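Local coordinates for protein beta-phenylalanine aminotransferase (Variovorax paradoxus, PDB 4AO9) that probably transfers the amino group of beta-phenylalanine to a keto acid acceptor, using pyridoxal-5'-phosphate as a class-III aminotransferase, at residues 75-80 and 102-107; 90-95 and 411-416; 145-150 and 303-308. One frame throughout, in Å; residues are numbered along the deposited sequence.

Interaction 1. Residues 75-80 and 102-107; sequences RGEGAA and GHSAPE
S104 sets its OG between its own backbone N and carbonyl carbon (chi1 60°), the rotation that presents the hydroxyl to G78, while H103 swings its ring anti to its carbonyl carbon (chi1 -56°) and alongside the same turn. S104 OG accepts the N-H of G78 at 2.9 Å in a nearly straight bond (165°). One residue earlier, H103 N donates to G78 O at 2.8 Å, approaching a little off the carbonyl plane, and G78 is thus held at both backbone polar atoms. G78 belongs to the type II' beta turn from E77 to A80, which folds strands 72-77 and 80-83 into a tight hairpin; its positive phi suits glycine. The H103 ring lies obliquely to the turn, with CD2 3.1 Å from G78 O and A80 O a little farther off, and H103 CB packs 3.6 Å from G76 C. NE2 of the ring is hydrogen-bonded to D91 OD2, and ND1 to I120 O of the second subunit. Replacing H103 by an alanine would probably leave both oxygens without their imidazole partner and open a gap against the E77-A80 turn. E77 CG passes S104 OG at 3.6 Å before the extended chain carries the carboxylate away.

Interaction 2. Residues 90-95 and 411-416; sequences ADFIAE and EDIYSS
A90 N donates to D412 O at 2.9 Å, A90 O takes the N-H of Y414, with N and O also 2.9 Å apart, and F92 N reaches Y414 O at 2.8 Å, nearly in line with that C=O bond (167°). The two chains run the same way, so A90 pairs with I413 and D91 with Y414. Side chains pack tightest beyond the last of these bonds. In I93, chi1 of 178° sets CG2 toward the Y414 ring, 3.6 Å from Y414 CD2; with chi2 near 60° the CG1 branch puts I93 CD1 3.6 Å from S416 CB. On the sheet face carrying A90 and I413, the F92 ring meets I413 CG2 obliquely through CD1 at 3.9 Å. D91 OD1 lies near the plane of the Y414 ring, at its edge, but its bonds are local. It accepts I93 N from above the carboxylate plane and A94 N on the syn side, both from the same face: an Asx turn through I93 N, extended to an Asx motif by A94 N, fixes the bend where the strand ends. H103 holds the other oxygen, OD2. The Y414 hydroxyl is tied to T123 O of the second subunit. The other end is looser. D412 is exposed and its carboxylate leads away from the 90-95 chain; what it brings to the contact is mainly its carbonyl. With positive phi, it is the C-prime residue of the Schellman motif (I413 N to L408 O, D412 N to L409 O) that ends helix 398-410. The chain thus leaves a helix and at once becomes the outermost strand, within this chain, of a mixed sheet whose other three strands are antiparallel, an arrangement consistent with the small domain of fold type I aminotransferases.

Interaction 3. Residues 145-150 and 303-308; sequences QLRFTN and DVMALF
Q145 meets M305 first: M305 CG sits 3.5 Å from Q145 O, and the two side chains lie alongside, running opposite ways, with Q145 OE1 4.0 Å from M305 CB. The methionine chain is bent twice (chi2 -56°, chi3 -66°), which turns its methyl in against the strand between L146 and R147. At L146 it is therefore the backbone that is touched, M305 CE lying 3.8 Å from L146 C; the leucine side chain points away, and its CD1 rests over the centre of the F148 ring. R147 turns back toward the 303-308 segment and does most of the strand's side-chain work. Its CG packs against M305 CE at 3.9 Å, and its CD lies 3.7 Å from F308 CB, set obliquely to the phenyl ring. A bend at chi3 carries the guanidinium past F308 with its plane 28° from that of the ring. The charged end is gripped by others: NE is hydrogen-bonded to H317 ND1 and NH2 to N59 OD1 of the second subunit, which probably fix its rotation. The segments themselves meet by van der Waals contact; R147 NH1 nears F308 O without a proper hydrogen bond. Strand 145-149 is the outermost strand, within this chain, of the seven-stranded sheet of the large PLP-binding domain, antiparallel to 296-300, while 303-308 is the last part of helix 302-305 running into a 3-10 turn. F298 of strand 296-300 touches R147 and M305 and stacks edge-to-face with F308; helix 129-139 covers L146 and F148, and A162 of helix 152-167 packs on F308.

From the N terminus, the 75-80 hairpin comes first and waits until 102-107 to close interaction 1, a short loop with no helix, holding strand residues. Inside that loop lies 90-95, whose partner 411-416 arrives more than 300 residues later; interactions 1 and 2 therefore cross. They also touch, since A79 O and D91 N lie 2.8 Å apart, and both reach the same four-stranded sheet. Interaction 3 follows interaction 1 in series and is nested wholly within the long loop closed by interaction 2. It ties the edge of the seven-stranded sheet to the helix after strand 296-300, about 36 Å from interaction 2, centre to centre. All three contacts touch the second subunit.

Interaction 1. Residues 75-80 and 102-107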
loop_
_atom_site.group_PDB
_atom_site.type_symbol
_atom_site.label_atom_id
_atom_site.label_comp_id
_atom_site.label_asym_id
_atom_site.label_seq_id
_atom_site.Cartn_x
_atom_site.Cartn_y
_atom_site.Cartn_z
ATOM N N ARG A 75 -18.213 -16.347 -0.585
ATOM C CA ARG A 75 -17.769 -17.052 0.609
ATOM C C ARG A 75 -16.557 -17.884 0.271
ATOM O O ARG A 75 -16.419 -18.330 -0.864
ATOM C CB ARG A 75 -18.899 -17.971 1.110
ATOM C CG ARG A 75 -18.703 -18.540 2.503
ATOM C CD ARG A 75 -20.006 -19.126 3.056
ATOM N NE ARG A 75 -19.974 -20.584 3.172
ATOM C CZ ARG A 75 -20.618 -21.435 2.373
ATOM N NH1 ARG A 75 -21.363 -21.000 1.360
ATOM N NH2 ARG A 75 -20.517 -22.738 2.592
ATOM N N GLY A 76 -15.702 -18.112 1.264
ATOM C CA GLY A 76 -14.592 -19.056 1.128
ATOM C C GLY A 76 -14.380 -19.825 2.416
ATOM O O GLY A 76 -14.609 -19.297 3.509
ATOM N N GLU A 77 -13.936 -21.072 2.284
ATOM C CA GLU A 77 -13.613 -21.919 3.438
ATOM C C GLU A 77 -12.555 -22.910 3.002
ATOM O O GLU A 77 -12.736 -23.594 2.006
ATOM C CB GLU A 77 -14.856 -22.675 3.913
ATOM C CG GLU A 77 -14.631 -23.439 5.209
ATOM C CD GLU A 77 -15.851 -24.210 5.658
ATOM O OE1 GLU A 77 -16.973 -23.900 5.190
ATOM O OE2 GLU A 77 -15.682 -25.129 6.489
ATOM N N GLY A 78 -11.449 -22.982 3.732
ATOM C CA GLY A 78 -10.333 -23.831 3.301
ATOM C C GLY A 78 -9.913 -23.438 1.896
ATOM O O GLY A 78 -9.718 -22.255 1.616
ATOM N N ALA A 79 -9.794 -24.417 1.005
ATOM C CA ALA A 79 -9.485 -24.153 -0.399
ATOM C C ALA A 79 -10.738 -24.212 -1.286
ATOM O O ALA A 79 -10.648 -24.509 -2.480
ATOM C CB ALA A 79 -8.391 -25.116 -0.899
ATOM N N ALA A 80 -11.899 -23.915 -0.698
ATOM C CA ALA A 80 -13.158 -23.822 -1.446
ATOM C C ALA A 80 -13.673 -22.386 -1.525
ATOM O O ALA A 80 -13.518 -21.599 -0.574
ATOM C CB ALA A 80 -14.219 -24.723 -0.825
ATOM N N GLY A 102 -5.269 -20.663 2.598
ATOM C CA GLY A 102 -6.690 -20.849 2.321
ATOM C C GLY A 102 -7.512 -19.689 2.866
ATOM O O GLY A 102 -6.978 -18.667 3.332
ATOM N N HIS A 103 -8.828 -19.857 2.844
ATOM C CA HIS A 103 -9.737 -18.733 3.085
ATOM C C HIS A 103 -10.230 -18.567 4.509
ATOM O O HIS A 103 -10.880 -17.574 4.812
ATOM C CB HIS A 103 -10.905 -18.814 2.097
ATOM C CG HIS A 103 -10.444 -18.850 0.679
ATOM N ND1 HIS A 103 -9.882 -17.753 0.061
ATOM C CD2 HIS A 103 -10.363 -19.868 -0.210
ATOM C CE1 HIS A 103 -9.509 -18.085 -1.162
ATOM N NE2 HIS A 103 -9.786 -19.366 -1.352
ATOM N N SER A 104 -9.897 -19.514 5.386
ATOM C CA SER A 104 -10.491 -19.539 6.724
ATOM C C SER A 104 -9.619 -20.182 7.791
ATOM O O SER A 104 -10.138 -20.775 8.731
ATOM C CB SER A 104 -11.845 -20.258 6.683
ATOM O OG SER A 104 -11.694 -21.590 6.232
ATOM N N ALA A 105 -8.305 -20.063 7.660
ATOM C CA ALA A 105 -7.398 -20.664 8.638
ATOM C C ALA A 105 -7.668 -20.104 10.037
ATOM O O ALA A 105 -7.601 -18.898 10.233
ATOM C CB ALA A 105 -5.945 -20.422 8.221
ATOM N N PRO A 106 -7.999 -20.969 11.016
ATOM C CA PRO A 106 -8.283 -20.446 12.348
ATOM C C PRO A 106 -7.058 -19.819 13.006
ATOM O O PRO A 106 -7.203 -18.903 13.810
ATOM C CB PRO A 106 -8.768 -21.681 13.129
ATOM C CG PRO A 106 -8.217 -22.843 12.381
ATOM C CD PRO A 106 -8.195 -22.429 10.935
ATOM N N GLU A 107 -5.866 -20.280 12.638
ATOM C CA GLU A 107 -4.623 -19.732 13.194
ATOM C C GLU A 107 -4.485 -18.252 12.856
ATOM O O GLU A 107 -4.037 -17.450 13.690
ATOM C CB GLU A 107 -3.417 -20.512 12.669
ATOM C CG GLU A 107 -3.347 -21.956 13.173
ATOM C CD GLU A 107 -4.155 -22.945 12.328
ATOM O OE1 GLU A 107 -4.853 -22.540 11.366
ATOM O OE2 GLU A 107 -4.089 -24.166 12.636
#

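Interaction 2. Residues 90-95 and 411-416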
loop_
_atom_site.group_PDB
_atom_site.type_symbol
_atom_site.label_atom_id
_atom_site.label_comp_id
_atom_site.label_asym_id
_atom_site.label_seq_id
_atom_site.Cartn_x
_atom_site.Cartn_y
_atom_site.Cartn_z
ATOM N N ALA A 90 -13.275 -25.744 -6.189
ATOM C CA ALA A 90 -11.937 -25.889 -5.642
ATOM C C ALA A 90 -11.108 -24.732 -6.178
ATOM O O ALA A 90 -11.089 -24.480 -7.387
ATOM C CB ALA A 90 -11.322 -27.227 -6.055
ATOM N N ASP A 91 -10.452 -24.028 -5.259
ATOM C CA ASP A 91 -9.669 -22.827 -5.562
ATOM C C ASP A 91 -8.236 -23.171 -5.980
ATOM O O ASP A 91 -7.438 -23.614 -5.163
ATOM C CB ASP A 91 -9.636 -21.949 -4.310
ATOM C CG ASP A 91 -8.755 -20.726 -4.467
ATOM O OD1 ASP A 91 -8.452 -20.341 -5.615
ATOM O OD2 ASP A 91 -8.376 -20.160 -3.427
ATOM N N PHE A 92 -7.929 -22.928 -7.249
ATOM C CA PHE A 92 -6.587 -23.114 -7.791
ATOM C C PHE A 92 -5.893 -21.807 -8.164
ATOM O O PHE A 92 -5.002 -21.784 -9.008
ATOM C CB PHE A 92 -6.622 -24.086 -8.984
ATOM C CG PHE A 92 -6.643 -25.524 -8.575
ATOM C CD1 PHE A 92 -7.833 -26.138 -8.194
ATOM C CD2 PHE A 92 -5.455 -26.255 -8.521
ATOM C CE1 PHE A 92 -7.840 -27.469 -7.793
ATOM C CE2 PHE A 92 -5.458 -27.582 -8.130
ATOM C CZ PHE A 92 -6.651 -28.187 -7.758
ATOM N N ILE A 93 -6.287 -20.725 -7.505
ATOM C CA ILE A 93 -5.623 -19.429 -7.724
ATOM C C ILE A 93 -5.194 -18.743 -6.403
ATOM O O ILE A 93 -4.175 -18.049 -6.360
ATOM C CB ILE A 93 -6.457 -18.521 -8.699
ATOM C CG1 ILE A 93 -5.810 -17.147 -8.899
ATOM C CG2 ILE A 93 -7.893 -18.379 -8.216
ATOM C CD1 ILE A 93 -4.386 -17.192 -9.485
ATOM N N ALA A 94 -5.963 -18.922 -5.335
ATOM C CA ALA A 94 -5.523 -18.554 -3.980
ATOM C C ALA A 94 -4.896 -17.160 -3.870
ATOM O O ALA A 94 -3.737 -17.009 -3.452
ATOM C CB ALA A 94 -4.581 -19.647 -3.415
ATOM N N GLU A 95 -5.682 -16.156 -4.262
ATOM C CA GLU A 95 -5.311 -14.743 -4.181
ATOM C C GLU A 95 -3.950 -14.458 -4.813
ATOM O O GLU A 95 -3.141 -13.695 -4.283
ATOM C CB GLU A 95 -5.421 -14.241 -2.737
ATOM C CG GLU A 95 -5.642 -12.723 -2.619
ATOM C CD GLU A 95 -6.942 -12.271 -3.244
ATOM O OE1 GLU A 95 -6.970 -11.998 -4.456
ATOM O OE2 GLU A 95 -7.946 -12.171 -2.517
ATOM N N GLU A 411 -16.112 -27.609 -14.482
ATOM C CA GLU A 411 -15.578 -28.741 -13.729
ATOM C C GLU A 411 -15.342 -28.416 -12.247
ATOM O O GLU A 411 -14.570 -29.098 -11.577
ATOM C CB GLU A 411 -14.281 -29.243 -14.383
ATOM C CG GLU A 411 -14.464 -29.737 -15.823
ATOM C CD GLU A 411 -15.587 -30.758 -15.966
ATOM O OE1 GLU A 411 -15.587 -31.768 -15.227
ATOM O OE2 GLU A 411 -16.480 -30.540 -16.816
ATOM N N ASP A 412 -16.018 -27.377 -11.749
ATOM C CA ASP A 412 -15.973 -26.987 -10.327
ATOM C C ASP A 412 -14.576 -26.553 -9.864
ATOM O O ASP A 412 -14.178 -26.805 -8.727
ATOM C CB ASP A 412 -16.530 -28.104 -9.428
ATOM C CG ASP A 412 -17.867 -28.637 -9.919
ATOM O OD1 ASP A 412 -18.737 -27.820 -10.271
ATOM O OD2 ASP A 412 -18.021 -29.876 -9.982
ATOM N N ILE A 413 -13.849 -25.896 -10.760
ATOM C CA ILE A 413 -12.506 -25.406 -10.458
ATOM C C ILE A 413 -12.445 -23.908 -10.739
ATOM O O ILE A 413 -12.759 -23.457 -11.834
ATOM C CB ILE A 413 -11.426 -26.182 -11.265
ATOM C CG1 ILE A 413 -11.288 -27.608 -10.704
ATOM C CG2 ILE A 413 -10.084 -25.433 -11.252
ATOM C CD1 ILE A 413 -10.637 -28.614 -11.635
ATOM N N TYR A 414 -12.040 -23.146 -9.728
ATOM C CA TYR A 414 -11.860 -21.705 -9.868
ATOM C C TYR A 414 -10.386 -21.419 -10.079
ATOM O O TYR A 414 -9.561 -21.702 -9.217
ATOM C CB TYR A 414 -12.370 -20.991 -8.624
ATOM C CG TYR A 414 -12.395 -19.483 -8.720
ATOM C CD1 TYR A 414 -13.359 -18.833 -9.484
ATOM C CD2 TYR A 414 -11.472 -18.704 -8.019
ATOM C CE1 TYR A 414 -13.405 -17.455 -9.566
ATOM C CE2 TYR A 414 -11.512 -17.323 -8.082
ATOM C CZ TYR A 414 -12.474 -16.705 -8.870
ATOM O OH TYR A 414 -12.536 -15.324 -8.946
ATOM N N SER A 415 -10.085 -20.879 -11.250
ATOM C CA SER A 415 -8.724 -20.619 -11.673
ATOM C C SER A 415 -8.600 -19.156 -12.068
ATOM O O SER A 415 -9.536 -18.376 -11.903
ATOM C CB SER A 415 -8.385 -21.506 -12.877
ATOM O OG SER A 415 -9.163 -21.147 -14.018
ATOM N N SER A 416 -7.441 -18.782 -12.589
ATOM C CA SER A 416 -7.262 -17.442 -13.132
ATOM C C SER A 416 -7.462 -17.432 -14.651
ATOM O O SER A 416 -7.093 -18.389 -15.349
ATOM C CB SER A 416 -5.872 -16.930 -12.799
ATOM O OG SER A 416 -4.908 -17.801 -13.333
#

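Interaction 3. Residues 145-150 and 303-308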
loop_
_atom_site.group_PDB
_atom_site.type_symbol
_atom_site.label_atom_id
_atom_site.label_comp_id
_atom_site.label_asym_id
_atom_site.label_seq_id
_atom_site.Cartn_x
_atom_site.Cartn_y
_atom_site.Cartn_z
ATOM N N GLN A 145 18.532 -6.484 7.705
ATOM C CA GLN A 145 17.471 -5.673 8.306
ATOM C C GLN A 145 16.422 -5.405 7.247
ATOM O O GLN A 145 16.704 -5.488 6.050
ATOM C CB GLN A 145 17.996 -4.335 8.801
ATOM C CG GLN A 145 19.021 -4.425 9.914
ATOM C CD GLN A 145 19.388 -3.058 10.424
ATOM O OE1 GLN A 145 19.477 -2.097 9.659
ATOM N NE2 GLN A 145 19.569 -2.953 11.727
ATOM N N LEU A 146 15.206 -5.085 7.692
ATOM C CA LEU A 146 14.102 -4.801 6.773
ATOM C C LEU A 146 13.243 -3.672 7.301
ATOM O O LEU A 146 13.387 -3.263 8.456
ATOM C CB LEU A 146 13.230 -6.047 6.564
ATOM C CG LEU A 146 12.521 -6.670 7.774
ATOM C CD1 LEU A 146 11.275 -5.888 8.207
ATOM C CD2 LEU A 146 12.126 -8.116 7.484
ATOM N N ARG A 147 12.367 -3.167 6.434
ATOM C CA ARG A 147 11.235 -2.339 6.845
ATOM C C ARG A 147 9.972 -2.882 6.186
ATOM O O ARG A 147 10.034 -3.458 5.098
ATOM C CB ARG A 147 11.454 -0.876 6.467
ATOM C CG ARG A 147 12.584 -0.217 7.257
ATOM C CD ARG A 147 12.861 1.166 6.754
ATOM N NE ARG A 147 11.846 2.151 7.133
ATOM C CZ ARG A 147 11.892 2.949 8.197
ATOM N NH1 ARG A 147 12.882 2.877 9.090
ATOM N NH2 ARG A 147 10.917 3.836 8.367
ATOM N N PHE A 148 8.835 -2.703 6.848
ATOM C CA PHE A 148 7.543 -3.130 6.318
ATOM C C PHE A 148 6.874 -2.028 5.514
ATOM O O PHE A 148 7.047 -0.829 5.789
ATOM C CB PHE A 148 6.609 -3.525 7.460
ATOM C CG PHE A 148 7.097 -4.695 8.256
ATOM C CD1 PHE A 148 7.175 -5.958 7.679
ATOM C CD2 PHE A 148 7.438 -4.538 9.589
ATOM C CE1 PHE A 148 7.612 -7.057 8.425
ATOM C CE2 PHE A 148 7.882 -5.633 10.345
ATOM C CZ PHE A 148 7.977 -6.881 9.762
ATOM N N THR A 149 6.115 -2.458 4.516
ATOM C CA THR A 149 5.312 -1.577 3.696
ATOM C C THR A 149 3.889 -2.130 3.639
ATOM O O THR A 149 3.587 -3.173 4.238
ATOM C CB THR A 149 5.883 -1.469 2.267
ATOM O OG1 THR A 149 5.852 -2.770 1.662
ATOM C CG2 THR A 149 7.317 -0.964 2.279
ATOM N N ASN A 150 3.027 -1.465 2.877
ATOM C CA ASN A 150 1.636 -1.892 2.775
ATOM C C ASN A 150 1.301 -2.721 1.552
ATOM O O ASN A 150 0.151 -3.124 1.357
ATOM C CB ASN A 150 0.738 -0.660 2.842
ATOM C CG ASN A 150 1.016 0.151 4.069
ATOM O OD1 ASN A 150 0.716 -0.297 5.178
ATOM N ND2 ASN A 150 1.701 1.281 3.909
ATOM N N ASP A 303 24.061 -2.032 5.630
ATOM C CA ASP A 303 24.626 -0.731 5.258
ATOM C C ASP A 303 23.746 0.047 4.285
ATOM O O ASP A 303 23.740 1.274 4.308
ATOM C CB ASP A 303 26.101 -0.813 4.791
ATOM C CG ASP A 303 26.293 -1.610 3.502
ATOM O OD1 ASP A 303 25.432 -2.443 3.155
ATOM O OD2 ASP A 303 27.337 -1.413 2.836
ATOM N N VAL A 304 22.970 -0.657 3.461
ATOM C CA VAL A 304 22.003 0.013 2.587
ATOM C C VAL A 304 20.774 0.418 3.398
ATOM O O VAL A 304 20.262 1.544 3.259
ATOM C CB VAL A 304 21.621 -0.874 1.374
ATOM C CG1 VAL A 304 20.532 -0.209 0.525
ATOM C CG2 VAL A 304 22.874 -1.163 0.523
ATOM N N MET A 305 20.295 -0.489 4.246
ATOM C CA MET A 305 19.122 -0.195 5.071
ATOM C C MET A 305 19.379 0.937 6.074
ATOM O O MET A 305 18.432 1.598 6.528
ATOM C CB MET A 305 18.635 -1.458 5.780
ATOM C CG MET A 305 18.073 -2.524 4.825
ATOM S SD MET A 305 16.728 -1.926 3.758
ATOM C CE MET A 305 15.442 -1.588 4.977
ATOM N N ALA A 306 20.649 1.168 6.392
ATOM C CA ALA A 306 21.043 2.234 7.309
ATOM C C ALA A 306 20.630 3.613 6.804
ATOM O O ALA A 306 20.499 4.562 7.599
ATOM C CB ALA A 306 22.535 2.188 7.554
ATOM N N LEU A 307 20.393 3.727 5.496
ATOM C CA LEU A 307 19.906 4.990 4.941
ATOM C C LEU A 307 18.612 5.418 5.621
ATOM O O LEU A 307 18.306 6.612 5.665
ATOM C CB LEU A 307 19.669 4.863 3.439
ATOM C CG LEU A 307 20.924 4.759 2.577
ATOM C CD1 LEU A 307 20.552 4.524 1.120
ATOM C CD2 LEU A 307 21.761 6.009 2.740
ATOM N N PHE A 308 17.861 4.446 6.138
ATOM C CA PHE A 308 16.553 4.710 6.758
ATOM C C PHE A 308 16.549 4.754 8.279
ATOM O O PHE A 308 15.498 4.949 8.879
ATOM C CB PHE A 308 15.524 3.669 6.303
ATOM C CG PHE A 308 15.291 3.672 4.835
ATOM C CD1 PHE A 308 14.423 4.599 4.267
ATOM C CD2 PHE A 308 15.965 2.774 4.009
ATOM C CE1 PHE A 308 14.209 4.609 2.897
ATOM C CE2 PHE A 308 15.771 2.784 2.641
ATOM C CZ PHE A 308 14.881 3.705 2.079
#